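PDB 4DNX: sulfate adenylyltransferase, which catalyses the transfer of the adenylyl group of ATP to sulfate, giving adenosine 5'-phosphosulfate and diphosphate in dissimilatory sulfur metabolism. Local coordinates for residues Gly42-Gly50 against Ile161-Phe169; Ala94-Arg102 against Val111-Ala119. One frame throughout, in Å; residues are numbered along the deposited sequence.

Both contacts belong to the PUA-like N-terminal domain, and they meet on one mixed sheet, where strand 155-163 lies beside strand 111-116. Contact 1 is the core contact: all its touching residues are buried, and helix 38-48 rests on the end of strand 155-163 through apolar packing, with no hydrogen bond between its segments. Contact 2, some 15 Å away between centres, lies farther from the middle of the chain and is only partly buried; here a hairpin is zipped by backbone hydrogen bonds, with a salt bridge near its more exposed end. Gln-162 O to Val-114 N and Leu-164 N to Leu-112 O, both probable hydrogen bonds, join the two.

Contact 1. Residues Gly42-Gly50 against Ile161-Phe169; sequences GNAVMLGAG and IQVLNFSYF
Helix 38-48 of the PUA-like domain packs on the end of strand 155-163 and the loop leading into helix 167-172, the axes of residues 42-48 and 161-163 crossing at -79° with a closest approach of 8.3 Å. At the strand end, Ile-161 CD1 reaches both Ala-44 CB and Leu-47 CD1, each 3.9 Å off, and the Leu-47 and Ile-161 side chains cross at about a right angle. Val-163 then meets backbone: its CG2 lies 3.7 Å from Gly-48 CA and 3.4 Å from Ala-44 O. Because Gly-48 has no side chain, Val-163 and the Phe-166 ring can come this close; a CB here would clash with Val-163 CG1 and crowd Phe-166 CE1.

Phe-166 brings the edge of its ring to the last helical turn, with CE1 3.6 Å from Gly-48 C in the ring plane and 3.9 Å from Ala-49 CB. Val-45 divides its two methyls: CG1, placed anti to the backbone N (chi1 171°), lies 4.0 Å from Phe-166 CD1 and also touches Phe-169 CD2, while CG2 meets Ser-167 CB. The Ser-167 hydroxyl is hydrogen-bonded to Asp-103, and its backbone N closes an Asx turn on a lone pair of Asn-165 OD1. Phe-166 also meets the rings of Phe-14 and Phe-177 and packs on Pro-174 of the second subunit. With no hydrogen bond between the segments, their fit rests on shape and apolar burial.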
ATOM      1  N   GLY A  42       0.064  10.425 -15.321  1.00 10.72           N
ATOM      2  CA  GLY A  42      -1.083   9.722 -14.712  1.00 10.34           C
ATOM      3  C   GLY A  42      -1.449   8.487 -15.526  1.00 10.88           C
ATOM      4  O   GLY A  42      -1.785   7.427 -14.976  1.00 10.95           O
ATOM      5  N   ASN A  43      -1.385   8.623 -16.842  1.00 10.59           N
ATOM      6  CA  ASN A  43      -1.664   7.503 -17.754  1.00 10.47           C
ATOM      7  C   ASN A  43      -0.652   6.393 -17.419  1.00 10.38           C
ATOM      8  O   ASN A  43      -1.012   5.184 -17.339  1.00 10.49           O
ATOM      9  CB  ASN A  43      -1.451   7.931 -19.229  1.00 11.43           C
ATOM     10  CG  ASN A  43      -2.596   8.804 -19.805  1.00 12.92           C
ATOM     11  OD1 ASN A  43      -3.682   8.871 -19.250  1.00 12.99           O
ATOM     12  ND2 ASN A  43      -2.336   9.434 -20.952  1.00 13.63           N
ATOM     13  N   ALA A  44       0.611   6.766 -17.181  1.00 10.16           N
ATOM     14  CA  ALA A  44       1.650   5.759 -16.905  1.00  9.91           C
ATOM     15  C   ALA A  44       1.459   5.077 -15.566  1.00  9.61           C
ATOM     16  O   ALA A  44       1.691   3.889 -15.430  1.00 11.14           O
ATOM     17  CB  ALA A  44       3.078   6.406 -16.961  1.00  9.85           C
ATOM     18  N   VAL A  45       1.032   5.853 -14.565  1.00  9.33           N
ATOM     19  CA  VAL A  45       0.777   5.275 -13.229  1.00  8.80           C
ATOM     20  C   VAL A  45      -0.395   4.284 -13.325  1.00  9.62           C
ATOM     21  O   VAL A  45      -0.291   3.157 -12.740  1.00  9.66           O
ATOM     22  CB  VAL A  45       0.512   6.371 -12.184  1.00  8.57           C
ATOM     23  CG1 VAL A  45       0.034   5.734 -10.869  1.00  7.92           C
ATOM     24  CG2 VAL A  45       1.777   7.126 -11.894  1.00  8.93           C
ATOM     25  N   MET A  46      -1.456   4.659 -14.064  1.00  9.35           N
ATOM     26  CA  MET A  46      -2.656   3.790 -14.210  1.00  8.99           C
ATOM     27  C   MET A  46      -2.253   2.507 -14.974  1.00  8.95           C
ATOM     28  O   MET A  46      -2.687   1.397 -14.618  1.00 11.80           O
ATOM     29  CB  MET A  46      -3.835   4.507 -14.909  1.00  9.19           C
ATOM     30  CG  MET A  46      -4.408   5.685 -14.075  1.00  9.00           C
ATOM     31  SD  MET A  46      -5.335   5.042 -12.628  1.00 11.60           S
ATOM     32  CE  MET A  46      -6.865   4.676 -13.388  1.00 11.16           C
ATOM     33  N   LEU A  47      -1.433   2.657 -16.007  1.00  8.73           N
ATOM     34  CA  LEU A  47      -0.918   1.461 -16.704  1.00  9.00           C
ATOM     35  C   LEU A  47      -0.052   0.579 -15.776  1.00  9.60           C
ATOM     36  O   LEU A  47      -0.155  -0.679 -15.791  1.00  8.94           O
ATOM     37  CB  LEU A  47      -0.054   1.929 -17.906  1.00 10.00           C
ATOM     38  CG  LEU A  47      -0.908   2.354 -19.131  1.00 10.92           C
ATOM     39  CD1 LEU A  47       0.008   3.180 -20.057  1.00 12.88           C
ATOM     40  CD2 LEU A  47      -1.472   1.121 -19.827  1.00 12.13           C
ATOM     41  N   GLY A  48       0.846   1.202 -15.020  1.00  9.41           N
ATOM     42  CA  GLY A  48       1.717   0.492 -14.057  1.00  9.78           C
ATOM     43  C   GLY A  48       0.913  -0.296 -13.031  1.00  9.43           C
ATOM     44  O   GLY A  48       1.297  -1.393 -12.670  1.00 10.50           O
ATOM     45  N   ALA A  49      -0.216   0.283 -12.616  1.00 10.00           N
ATOM     46  CA  ALA A  49      -1.003  -0.243 -11.463  1.00 10.35           C
ATOM     47  C   ALA A  49      -2.078  -1.221 -11.925  1.00 11.51           C
ATOM     48  O   ALA A  49      -2.823  -1.761 -11.089  1.00 13.13           O
ATOM     49  CB  ALA A  49      -1.641   0.935 -10.726  1.00 12.14           C
ATOM     50  N   GLY A  50      -2.155  -1.489 -13.233  1.00 11.00           N
ATOM     51  CA  GLY A  50      -3.106  -2.492 -13.770  1.00 10.56           C
ATOM     52  C   GLY A  50      -4.520  -1.960 -14.046  1.00 10.53           C
ATOM     53  O   GLY A  50      -5.392  -2.694 -14.547  1.00 10.61           O
ATOM     54  N   ILE A 161       5.650   0.527 -22.334  1.00 12.26           N
ATOM     55  CA  ILE A 161       6.414   1.083 -21.216  1.00 11.45           C
ATOM     56  C   ILE A 161       6.561   0.060 -20.092  1.00 11.86           C
ATOM     57  O   ILE A 161       5.764  -0.882 -19.992  1.00 12.23           O
ATOM     58  CB  ILE A 161       5.767   2.417 -20.651  1.00 11.11           C
ATOM     59  CG1 ILE A 161       4.416   2.118 -19.989  1.00 10.78           C
ATOM     60  CG2 ILE A 161       5.656   3.503 -21.763  1.00 11.48           C
ATOM     61  CD1 ILE A 161       3.784   3.411 -19.333  1.00 11.88           C
ATOM     62  N   GLN A 162       7.594   0.267 -19.276  1.00 11.40           N
ATOM     63  CA  GLN A 162       7.859  -0.443 -18.007  1.00 11.91           C
ATOM     64  C   GLN A 162       7.896   0.644 -16.943  1.00 11.55           C
ATOM     65  O   GLN A 162       8.747   1.550 -16.991  1.00 11.83           O
ATOM     66  CB  GLN A 162       9.196  -1.186 -18.079  1.00 16.22           C
ATOM     67  CG  GLN A 162       9.191  -2.281 -19.140  1.00 21.44           C
ATOM     68  CD  GLN A 162      10.613  -2.759 -19.492  1.00 29.19           C
ATOM     69  OE1 GLN A 162      11.452  -2.014 -20.051  1.00 35.45           O
ATOM     70  NE2 GLN A 162      10.885  -3.986 -19.158  1.00 37.22           N
ATOM     71  N   VAL A 163       6.997   0.525 -15.969  1.00 10.28           N
ATOM     72  CA  VAL A 163       6.788   1.544 -14.915  1.00 11.11           C
ATOM     73  C   VAL A 163       7.582   1.211 -13.649  1.00 11.15           C
ATOM     74  O   VAL A 163       7.570   0.051 -13.188  1.00 10.87           O
ATOM     75  CB  VAL A 163       5.295   1.715 -14.622  1.00 10.99           C
ATOM     76  CG1 VAL A 163       5.118   2.755 -13.493  1.00 10.63           C
ATOM     77  CG2 VAL A 163       4.531   2.094 -15.929  1.00 11.55           C
ATOM     78  N   LEU A 164       8.338   2.186 -13.126  1.00 10.10           N
ATOM     79  CA  LEU A 164       9.280   1.962 -12.032  1.00 12.52           C
ATOM     80  C   LEU A 164       8.745   2.395 -10.667  1.00 11.71           C
ATOM     81  O   LEU A 164       9.254   1.989  -9.616  1.00 14.10           O
ATOM     82  CB  LEU A 164      10.622   2.680 -12.327  1.00 14.49           C
ATOM     83  CG  LEU A 164      11.309   2.182 -13.604  1.00 17.99           C
ATOM     84  CD1 LEU A 164      12.664   2.896 -13.704  1.00 18.60           C
ATOM     85  CD2 LEU A 164      11.534   0.671 -13.591  1.00 19.77           C
ATOM     86  N   ASN A 165       7.747   3.263 -10.686  1.00 11.31           N
ATOM     87  CA  ASN A 165       7.118   3.727  -9.423  1.00 11.91           C
ATOM     88  C   ASN A 165       5.769   4.324  -9.712  1.00 10.32           C
ATOM     89  O   ASN A 165       5.339   4.433 -10.893  1.00 10.07           O
ATOM     90  CB  ASN A 165       8.013   4.728  -8.669  1.00 12.95           C
ATOM     91  CG  ASN A 165       8.342   5.956  -9.493  1.00 13.78           C
ATOM     92  OD1 ASN A 165       7.474   6.800  -9.743  1.00 14.54           O
ATOM     93  ND2 ASN A 165       9.608   6.048  -9.932  1.00 14.65           N
ATOM     94  N   PHE A 166       5.060   4.673  -8.627  1.00 10.35           N
ATOM     95  CA  PHE A 166       3.722   5.260  -8.761  1.00 10.68           C
ATOM     96  C   PHE A 166       3.692   6.709  -8.382  1.00 12.07           C
ATOM     97  O   PHE A 166       2.637   7.224  -7.940  1.00 11.90           O
ATOM     98  CB  PHE A 166       2.737   4.435  -7.931  1.00 10.60           C
ATOM     99  CG  PHE A 166       2.671   2.982  -8.385  1.00 11.49           C
ATOM    100  CD1 PHE A 166       2.261   2.677  -9.678  1.00 11.24           C
ATOM    101  CD2 PHE A 166       2.949   1.930  -7.521  1.00 12.61           C
ATOM    102  CE1 PHE A 166       2.185   1.357 -10.135  1.00 12.93           C
ATOM    103  CE2 PHE A 166       2.841   0.581  -7.979  1.00 12.82           C
ATOM    104  CZ  PHE A 166       2.463   0.298  -9.272  1.00 12.53           C
ATOM    105  N   SER A 167       4.823   7.374  -8.583  1.00 11.76           N
ATOM    106  CA  SER A 167       4.869   8.858  -8.463  1.00 12.55           C
ATOM    107  C   SER A 167       4.525   9.305  -6.999  1.00 13.87           C
ATOM    108  O   SER A 167       4.664   8.535  -5.995  1.00 14.63           O
ATOM    109  CB  SER A 167       3.967   9.462  -9.562  1.00 13.52           C
ATOM    110  OG  SER A 167       4.079  10.906  -9.657  1.00 13.43           O
ATOM    111  N   TYR A 168       4.040  10.545  -6.861  1.00 12.73           N
ATOM    112  CA  TYR A 168       3.722  11.100  -5.583  1.00 13.58           C
ATOM    113  C   TYR A 168       2.447  10.489  -5.023  1.00 13.45           C
ATOM    114  O   TYR A 168       2.179  10.637  -3.810  1.00 15.08           O
ATOM    115  CB  TYR A 168       3.588  12.645  -5.696  1.00 13.80           C
ATOM    116  CG  TYR A 168       2.342  13.110  -6.400  1.00 13.77           C
ATOM    117  CD1 TYR A 168       2.323  13.300  -7.789  1.00 14.21           C
ATOM    118  CD2 TYR A 168       1.195  13.408  -5.677  1.00 14.31           C
ATOM    119  CE1 TYR A 168       1.155  13.740  -8.449  1.00 13.50           C
ATOM    120  CE2 TYR A 168       0.048  13.799  -6.307  1.00 14.92           C
ATOM    121  CZ  TYR A 168       0.034  14.012  -7.670  1.00 14.86           C
ATOM    122  OH  TYR A 168      -1.116  14.446  -8.284  1.00 14.87           O
ATOM    123  N   PHE A 169       1.673   9.779  -5.849  1.00 12.39           N
ATOM    124  CA  PHE A 169       0.411   9.209  -5.345  1.00 13.10           C
ATOM    125  C   PHE A 169       0.712   8.176  -4.246  1.00 15.58           C
ATOM    126  O   PHE A 169      -0.037   8.064  -3.253  1.00 16.34           O
ATOM    127  CB  PHE A 169      -0.359   8.523  -6.478  1.00 11.98           C
ATOM    128  CG  PHE A 169      -0.690   9.447  -7.633  1.00 13.46           C
ATOM    129  CD1 PHE A 169      -1.582  10.525  -7.449  1.00 14.05           C
ATOM    130  CD2 PHE A 169      -0.094   9.282  -8.872  1.00 12.98           C
ATOM    131  CE1 PHE A 169      -1.925  11.379  -8.523  1.00 14.73           C
ATOM    132  CE2 PHE A 169      -0.405  10.143  -9.960  1.00 15.55           C
ATOM    133  CZ  PHE A 169      -1.325  11.199  -9.784  1.00 14.55           C
TER

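Contact 2. Residues Ala94-Arg102 against Val111-Ala119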
ATOM      1  N   ALA A  94      15.694  12.202 -30.417  1.00 36.23           N
ATOM      2  CA  ALA A  94      15.754  11.946 -31.857  1.00 37.37           C
ATOM      3  C   ALA A  94      16.600  10.708 -32.152  1.00 36.44           C
ATOM      4  O   ALA A  94      17.777  10.635 -31.779  1.00 33.41           O
ATOM      5  CB  ALA A  94      16.301  13.172 -32.600  1.00 36.23           C
ATOM      6  N   GLY A  95      15.964   9.708 -32.759  1.00 36.31           N
ATOM      7  CA  GLY A  95      16.660   8.501 -33.196  1.00 38.07           C
ATOM      8  C   GLY A  95      16.884   7.460 -32.122  1.00 39.04           C
ATOM      9  O   GLY A  95      17.481   6.408 -32.393  1.00 43.21           O
ATOM     10  N   ALA A  96      16.409   7.739 -30.905  1.00 35.03           N
ATOM     11  CA  ALA A  96      16.559   6.817 -29.791  1.00 33.09           C
ATOM     12  C   ALA A  96      15.437   5.793 -29.837  1.00 29.94           C
ATOM     13  O   ALA A  96      14.291   6.154 -30.120  1.00 31.81           O
ATOM     14  CB  ALA A  96      16.515   7.582 -28.462  1.00 32.29           C
ATOM     15  N   THR A  97      15.736   4.529 -29.542  1.00 28.26           N
ATOM     16  CA  THR A  97      14.638   3.536 -29.533  1.00 28.36           C
ATOM     17  C   THR A  97      14.143   3.217 -28.125  1.00 25.52           C
ATOM     18  O   THR A  97      13.136   2.529 -27.968  1.00 23.96           O
ATOM     19  CB  THR A  97      14.978   2.224 -30.279  1.00 30.65           C
ATOM     20  OG1 THR A  97      16.246   1.734 -29.837  1.00 34.20           O
ATOM     21  CG2 THR A  97      15.021   2.453 -31.781  1.00 33.85           C
ATOM     22  N   ARG A  98      14.888   3.679 -27.127  1.00 22.23           N
ATOM     23  CA  ARG A  98      14.611   3.391 -25.726  1.00 20.47           C
ATOM     24  C   ARG A  98      14.952   4.671 -24.949  1.00 17.66           C
ATOM     25  O   ARG A  98      16.061   5.232 -25.126  1.00 18.94           O
ATOM     26  CB  ARG A  98      15.498   2.240 -25.287  1.00 23.40           C
ATOM     27  CG  ARG A  98      15.245   1.699 -23.930  1.00 26.49           C
ATOM     28  CD  ARG A  98      15.761   0.260 -23.968  1.00 33.95           C
ATOM     29  NE  ARG A  98      15.720  -0.336 -22.654  1.00 37.52           N
ATOM     30  CZ  ARG A  98      14.648  -0.930 -22.142  1.00 41.98           C
ATOM     31  NH1 ARG A  98      13.529  -1.020 -22.851  1.00 43.87           N
ATOM     32  NH2 ARG A  98      14.699  -1.446 -20.920  1.00 39.01           N
ATOM     33  N   ILE A  99      13.985   5.151 -24.150  1.00 16.81           N
ATOM     34  CA  ILE A  99      14.119   6.451 -23.493  1.00 15.34           C
ATOM     35  C   ILE A  99      13.559   6.363 -22.079  1.00 14.34           C
ATOM     36  O   ILE A  99      12.824   5.412 -21.762  1.00 14.51           O
ATOM     37  CB  ILE A  99      13.388   7.563 -24.283  1.00 15.79           C
ATOM     38  CG1 ILE A  99      11.852   7.341 -24.240  1.00 17.50           C
ATOM     39  CG2 ILE A  99      13.935   7.624 -25.724  1.00 16.98           C
ATOM     40  CD1 ILE A  99      11.011   8.550 -24.752  1.00 18.31           C
ATOM     41  N   ALA A 100      13.903   7.328 -21.231  1.00 12.62           N
ATOM     42  CA  ALA A 100      13.346   7.420 -19.865  1.00 12.46           C
ATOM     43  C   ALA A 100      12.291   8.521 -19.874  1.00 13.37           C
ATOM     44  O   ALA A 100      12.503   9.602 -20.442  1.00 14.82           O
ATOM     45  CB  ALA A 100      14.450   7.749 -18.837  1.00 13.90           C
ATOM     46  N   LEU A 101      11.144   8.230 -19.277  1.00 11.67           N
ATOM     47  CA  LEU A 101      10.068   9.238 -19.082  1.00 11.75           C
ATOM     48  C   LEU A 101      10.171   9.757 -17.644  1.00 11.74           C
ATOM     49  O   LEU A 101      10.117   8.982 -16.701  1.00 11.44           O
ATOM     50  CB  LEU A 101       8.700   8.592 -19.305  1.00 12.11           C
ATOM     51  CG  LEU A 101       8.447   7.867 -20.634  1.00 12.79           C
ATOM     52  CD1 LEU A 101       7.016   7.382 -20.708  1.00 12.52           C
ATOM     53  CD2 LEU A 101       8.831   8.756 -21.862  1.00 12.40           C
ATOM     54  N   ARG A 102      10.330  11.079 -17.482  1.00 11.55           N
ATOM     55  CA  ARG A 102      10.610  11.683 -16.176  1.00 12.31           C
ATOM     56  C   ARG A 102       9.331  12.367 -15.675  1.00 11.79           C
ATOM     57  O   ARG A 102       8.546  12.838 -16.476  1.00 11.99           O
ATOM     58  CB  ARG A 102      11.764  12.659 -16.287  1.00 13.05           C
ATOM     59  CG  ARG A 102      13.133  11.895 -16.426  1.00 14.26           C
ATOM     60  CD  ARG A 102      14.316  12.831 -16.520  1.00 16.74           C
ATOM     61  NE  ARG A 102      15.572  12.065 -16.447  1.00 19.04           N
ATOM     62  CZ  ARG A 102      16.201  11.645 -15.334  1.00 20.46           C
ATOM     63  NH1 ARG A 102      15.689  11.830 -14.095  1.00 18.27           N
ATOM     64  NH2 ARG A 102      17.333  10.956 -15.464  1.00 19.90           N
ATOM     65  N   VAL A 111      12.998   9.507 -12.841  1.00 13.75           N
ATOM     66  CA  VAL A 111      12.422   8.603 -13.829  1.00 13.08           C
ATOM     67  C   VAL A 111      11.187   7.893 -13.319  1.00 11.84           C
ATOM     68  O   VAL A 111      11.189   7.305 -12.207  1.00 14.16           O
ATOM     69  CB  VAL A 111      13.479   7.522 -14.219  1.00 13.00           C
ATOM     70  CG1 VAL A 111      12.843   6.538 -15.218  1.00 13.36           C
ATOM     71  CG2 VAL A 111      14.711   8.189 -14.851  1.00 13.10           C
ATOM     72  N   LEU A 112      10.126   7.933 -14.126  1.00 11.81           N
ATOM     73  CA  LEU A 112       8.843   7.267 -13.799  1.00 11.24           C
ATOM     74  C   LEU A 112       8.703   5.934 -14.572  1.00 11.58           C
ATOM     75  O   LEU A 112       8.176   4.942 -14.043  1.00 12.28           O
ATOM     76  CB  LEU A 112       7.669   8.206 -14.144  1.00 12.21           C
ATOM     77  CG  LEU A 112       6.233   7.697 -14.064  1.00 13.68           C
ATOM     78  CD1 LEU A 112       5.898   7.235 -12.655  1.00 15.54           C
ATOM     79  CD2 LEU A 112       5.239   8.767 -14.522  1.00 14.99           C
ATOM     80  N   ALA A 113       9.235   5.884 -15.801  1.00 11.28           N
ATOM     81  CA  ALA A 113       9.038   4.685 -16.656  1.00 11.26           C
ATOM     82  C   ALA A 113      10.122   4.695 -17.726  1.00 12.63           C
ATOM     83  O   ALA A 113      10.742   5.721 -17.975  1.00 14.06           O
ATOM     84  CB  ALA A 113       7.648   4.719 -17.349  1.00 10.71           C
ATOM     85  N   VAL A 114      10.351   3.508 -18.293  1.00 12.25           N
ATOM     86  CA  VAL A 114      11.233   3.343 -19.447  1.00 13.59           C
ATOM     87  C   VAL A 114      10.325   2.969 -20.629  1.00 14.08           C
ATOM     88  O   VAL A 114       9.424   2.137 -20.490  1.00 14.89           O
ATOM     89  CB  VAL A 114      12.260   2.209 -19.161  1.00 14.66           C
ATOM     90  CG1 VAL A 114      13.094   1.915 -20.398  1.00 16.02           C
ATOM     91  CG2 VAL A 114      13.167   2.609 -18.024  1.00 17.06           C
ATOM     92  N   MET A 115      10.573   3.555 -21.795  1.00 13.35           N
ATOM     93  CA  MET A 115       9.684   3.345 -22.937  1.00 13.84           C
ATOM     94  C   MET A 115      10.486   2.886 -24.128  1.00 15.19           C
ATOM     95  O   MET A 115      11.573   3.411 -24.368  1.00 14.89           O
ATOM     96  CB  MET A 115       8.991   4.671 -23.284  1.00 17.13           C
ATOM     97  CG  MET A 115       8.040   4.575 -24.442  1.00 16.89           C
ATOM     98  SD  MET A 115       7.190   6.203 -24.526  1.00 19.89           S
ATOM     99  CE  MET A 115       6.143   5.872 -25.899  1.00 18.86           C
ATOM    100  N   ASP A 116       9.977   1.879 -24.847  1.00 15.56           N
ATOM    101  CA  ASP A 116      10.539   1.542 -26.170  1.00 18.12           C
ATOM    102  C   ASP A 116       9.731   2.294 -27.194  1.00 18.79           C
ATOM    103  O   ASP A 116       8.524   2.039 -27.365  1.00 22.53           O
ATOM    104  CB  ASP A 116      10.501   0.022 -26.420  1.00 21.26           C
ATOM    105  CG  ASP A 116      11.418  -0.714 -25.480  1.00 27.98           C
ATOM    106  OD1 ASP A 116      12.637  -0.455 -25.535  1.00 31.08           O
ATOM    107  OD2 ASP A 116      10.923  -1.493 -24.627  1.00 33.48           O
ATOM    108  N   VAL A 117      10.376   3.251 -27.862  1.00 17.62           N
ATOM    109  CA  VAL A 117       9.646   4.116 -28.771  1.00 19.64           C
ATOM    110  C   VAL A 117       9.485   3.429 -30.136  1.00 20.03           C
ATOM    111  O   VAL A 117      10.497   3.105 -30.800  1.00 21.50           O
ATOM    112  CB  VAL A 117      10.348   5.476 -28.908  1.00 19.93           C
ATOM    113  CG1 VAL A 117       9.646   6.334 -29.959  1.00 21.04           C
ATOM    114  CG2 VAL A 117      10.384   6.165 -27.544  1.00 20.19           C
ATOM    115  N   THR A 118       8.242   3.159 -30.534  1.00 19.54           N
ATOM    116  CA  THR A 118       8.032   2.548 -31.853  1.00 21.65           C
ATOM    117  C   THR A 118       7.510   3.515 -32.915  1.00 22.38           C
ATOM    118  O   THR A 118       7.523   3.200 -34.103  1.00 22.88           O
ATOM    119  CB  THR A 118       7.188   1.274 -31.785  1.00 22.09           C
ATOM    120  OG1 THR A 118       5.963   1.548 -31.098  1.00 21.50           O
ATOM    121  CG2 THR A 118       7.981   0.203 -30.994  1.00 24.12           C
ATOM    122  N   ALA A 119       7.074   4.703 -32.503  1.00 20.68           N
ATOM    123  CA  ALA A 119       6.758   5.729 -33.497  1.00 20.51           C
ATOM    124  C   ALA A 119       6.805   7.097 -32.880  1.00 19.72           C
ATOM    125  O   ALA A 119       6.583   7.265 -31.670  1.00 17.21           O
ATOM    126  CB  ALA A 119       5.389   5.492 -34.116  1.00 21.12           C
TER
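Arg-98 and Asp-116 run alongside each other in the same direction, and a salt bridge joins NH1 of Arg-98 to OD1 of Asp-116 at 2.9 Å. OD1 is met on its syn side, 23° out of the carboxylate plane, while the bond stays almost in the guanidinium plane. Val-114 CG1 sits over the centre of one guanidinium face, 3.7 Å from Arg-98 CZ. The arginine reaches this place on an extended chain, its CG anti to the backbone N (chi1 -173°). Beyond the pair, Glu-27 takes the NE of Arg-98 in a second salt bridge. With an alanine here, Asp-116 and Glu-27 would probably each lose this arginine as a mate, and Val-114 CG1 the flat group it packs against.

The strands 98-102 and 111-116 form an antiparallel beta hairpin within the mixed sheet. Ile-99 and Met-115 make a hydrogen-bonded pair, with Met-115 N to Ile-99 O at 2.9 Å. A classic beta bulge follows where Leu-112 and Ala-113 both face Leu-101: Leu-101 O accepts from Leu-112 N at 2.8 Å and weakly from Ala-113 N at 3.3 Å.

On the face carrying Ile-99, Leu-101 and Met-115, both methyls of Leu-101 reach Met-115 SD, CD1 at 4.0 Å, and Ile-99 CD1 meets Val-117 CG2 at 3.7 Å. Ile-157 of strand 155-163 touches both Ile-99 and Met-115. Past the bulge, Val-111 CG2 lies over the Arg-102 guanidinium, which Asn-109 O and Glu-29 hold in place.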